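Local coordinates for type IV pilin protein (Neisseria meningitidis, PDB 5V0M) that is a non-core minor pilin, PilV, of meningococcal type IV pili and probably contributes to cell adhesion as a minor component of the pilus, at residues N44-V49 with T68-E73. Numbering follows the deposited sequence.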
loop_
_atom_site.group_PDB
_atom_site.type_symbol
_atom_site.label_atom_id
_atom_site.label_comp_id
_atom_site.label_asym_id
_atom_site.label_seq_id
_atom_site.Cartn_x
_atom_site.Cartn_y
_atom_site.Cartn_z
ATOM N N ASN A 44 8.847 -0.960 -0.680
ATOM C CA ASN A 44 9.048 -2.331 -0.300
ATOM C C ASN A 44 9.841 -3.015 -1.414
ATOM O O ASN A 44 9.676 -2.672 -2.579
ATOM C CB ASN A 44 7.622 -2.817 -0.212
ATOM C CG ASN A 44 7.517 -4.182 0.247
ATOM O OD1 ASN A 44 7.825 -5.090 -0.486
ATOM N ND2 ASN A 44 6.970 -4.362 1.433
ATOM N N LYS A 45 10.699 -3.989 -1.066
ATOM C CA LYS A 45 11.484 -4.704 -2.062
ATOM C C LYS A 45 10.601 -5.396 -3.100
ATOM O O LYS A 45 11.017 -5.595 -4.240
ATOM C CB LYS A 45 12.325 -5.765 -1.319
ATOM C CG LYS A 45 13.519 -6.312 -2.011
ATOM C CD LYS A 45 14.575 -6.866 -0.997
ATOM C CE LYS A 45 14.038 -7.880 -0.003
ATOM N NZ LYS A 45 15.146 -8.725 0.557
ATOM N N TYR A 46 9.393 -5.790 -2.709
ATOM C CA TYR A 46 8.530 -6.685 -3.465
ATOM C C TYR A 46 7.299 -6.014 -4.048
ATOM O O TYR A 46 6.582 -6.658 -4.832
ATOM C CB TYR A 46 8.088 -7.828 -2.538
ATOM C CG TYR A 46 9.272 -8.639 -2.068
ATOM C CD1 TYR A 46 10.076 -9.322 -2.978
ATOM C CD2 TYR A 46 9.598 -8.700 -0.726
ATOM C CE1 TYR A 46 11.154 -10.064 -2.556
ATOM C CE2 TYR A 46 10.697 -9.454 -0.293
ATOM C CZ TYR A 46 11.466 -10.097 -1.218
ATOM O OH TYR A 46 12.543 -10.869 -0.784
ATOM N N PHE A 47 7.026 -4.757 -3.673
ATOM C CA PHE A 47 5.852 -4.016 -4.111
ATOM C C PHE A 47 6.224 -2.549 -4.254
ATOM O O PHE A 47 6.877 -1.973 -3.371
ATOM C CB PHE A 47 4.698 -4.078 -3.097
ATOM C CG PHE A 47 4.089 -5.438 -2.920
ATOM C CD1 PHE A 47 2.912 -5.791 -3.577
ATOM C CD2 PHE A 47 4.674 -6.344 -2.071
ATOM C CE1 PHE A 47 2.347 -7.049 -3.402
ATOM C CE2 PHE A 47 4.117 -7.594 -1.910
ATOM C CZ PHE A 47 2.954 -7.947 -2.581
ATOM N N ASN A 48 5.752 -1.951 -5.347
ATOM C CA ASN A 48 5.891 -0.520 -5.599
ATOM C C ASN A 48 4.693 0.203 -4.991
ATOM O O ASN A 48 3.543 -0.138 -5.293
ATOM C CB ASN A 48 5.933 -0.307 -7.109
ATOM C CG ASN A 48 7.164 -0.872 -7.747
ATOM O OD1 ASN A 48 8.244 -0.838 -7.162
ATOM N ND2 ASN A 48 7.014 -1.395 -8.957
ATOM N N VAL A 49 4.947 1.161 -4.106
ATOM C CA VAL A 49 3.888 1.867 -3.394
ATOM C C VAL A 49 3.682 3.242 -4.011
ATOM O O VAL A 49 4.638 4.012 -4.159
ATOM C CB VAL A 49 4.217 1.963 -1.892
ATOM C CG1 VAL A 49 3.177 2.770 -1.159
ATOM C CG2 VAL A 49 4.350 0.559 -1.283
ATOM N N THR A 68 10.233 -7.751 -10.954
ATOM C CA THR A 68 11.638 -8.146 -10.882
ATOM C C THR A 68 11.889 -9.085 -9.713
ATOM O O THR A 68 12.549 -10.113 -9.862
ATOM C CB THR A 68 12.518 -6.916 -10.765
ATOM O OG1 THR A 68 12.444 -6.148 -11.982
ATOM C CG2 THR A 68 13.978 -7.288 -10.511
ATOM N N THR A 69 11.371 -8.740 -8.535
ATOM C CA THR A 69 11.648 -9.506 -7.327
ATOM C C THR A 69 10.484 -10.390 -6.907
ATOM O O THR A 69 10.661 -11.261 -6.041
ATOM C CB THR A 69 11.894 -8.544 -6.174
ATOM O OG1 THR A 69 10.735 -7.725 -6.049
ATOM C CG2 THR A 69 13.143 -7.687 -6.363
ATOM N N ASN A 70 9.293 -10.149 -7.441
ATOM C CA ASN A 70 8.068 -10.774 -6.971
ATOM C C ASN A 70 7.238 -11.267 -8.142
ATOM O O ASN A 70 6.016 -11.202 -8.120
ATOM C CB ASN A 70 7.290 -9.781 -6.125
ATOM C CG ASN A 70 6.393 -10.440 -5.094
ATOM O OD1 ASN A 70 6.477 -11.633 -4.826
ATOM N ND2 ASN A 70 5.523 -9.642 -4.506
ATOM N N ASP A 71 7.881 -11.832 -9.155
ATOM C CA ASP A 71 7.160 -12.245 -10.352
ATOM C C ASP A 71 6.222 -13.386 -9.992
ATOM O O ASP A 71 6.533 -14.240 -9.162
ATOM C CB ASP A 71 8.138 -12.695 -11.446
ATOM C CG ASP A 71 7.533 -12.637 -12.845
ATOM O OD1 ASP A 71 8.110 -13.284 -13.741
ATOM O OD2 ASP A 71 6.510 -11.950 -13.067
ATOM N N GLY A 72 5.048 -13.389 -10.590
ATOM C CA GLY A 72 4.027 -14.328 -10.206
ATOM C C GLY A 72 3.014 -13.780 -9.209
ATOM O O GLY A 72 1.867 -14.244 -9.207
ATOM N N GLU A 73 3.399 -12.814 -8.359
ATOM C CA GLU A 73 2.421 -12.163 -7.483
ATOM C C GLU A 73 1.557 -11.234 -8.310
ATOM O O GLU A 73 2.073 -10.388 -9.041
ATOM C CB GLU A 73 3.115 -11.334 -6.403
ATOM C CG GLU A 73 2.157 -10.659 -5.431
ATOM C CD GLU A 73 1.306 -11.659 -4.695
ATOM O OE1 GLU A 73 1.829 -12.401 -3.828
ATOM O OE2 GLU A 73 0.107 -11.760 -5.026
#
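N70 bridges an irregular loop to Y46 and F47 at the entry to a strand: its amide nitrogen bonds to Y46 O and lies in contact with one face of the F47 ring. CG lies anti to the backbone N (chi1 -153°), which carries ND2 across to Y46 O, 3.2 Å away. The bond is bent, with an N-H...O angle of 147°, and reaches the carbonyl from a position tilted out of its plane. The same ND2 is 3.6 Å from F47 CE2, with amide and ring planes 75° apart. The other end of the amide is held too, since N70 OD1 accepts from R8, so both polar atoms of this buried group have partners and its rotation is fixed. Beside it, E73 CG approaches F47 CZ obliquely at 4.0 Å, while the backbone N of E73 bonds to N70 O across a type II turn whose third residue, G72, has a positive phi.

Packing thins toward solvent. There T69 OG1 donates to K45 O at 2.8 Å and lies 3.5 Å from CD1 of the partly exposed Y46, whose ring crosses the threonine side chain at about a right angle. K45 lays its CB over one face of that ring before its chain leads away from the loop.

The contact exemplifies a loop pinned to a strand end through backbone carbonyls. An Asx turn, N44 OD1 accepting from Y46 N at 2.8 Å, shapes the bend presenting them.

The loop linking strands 59-65 and 76-80 thus docks against the start of strand 47-54, outermost in this chain's sheet. Helix 3-30 lies against the buried side: F47 packs on L9 and V12, and E73 OE2 accepts from C75 N and salt-bridges R5. R8 also reaches the Y46 ring in a cation-pi contact.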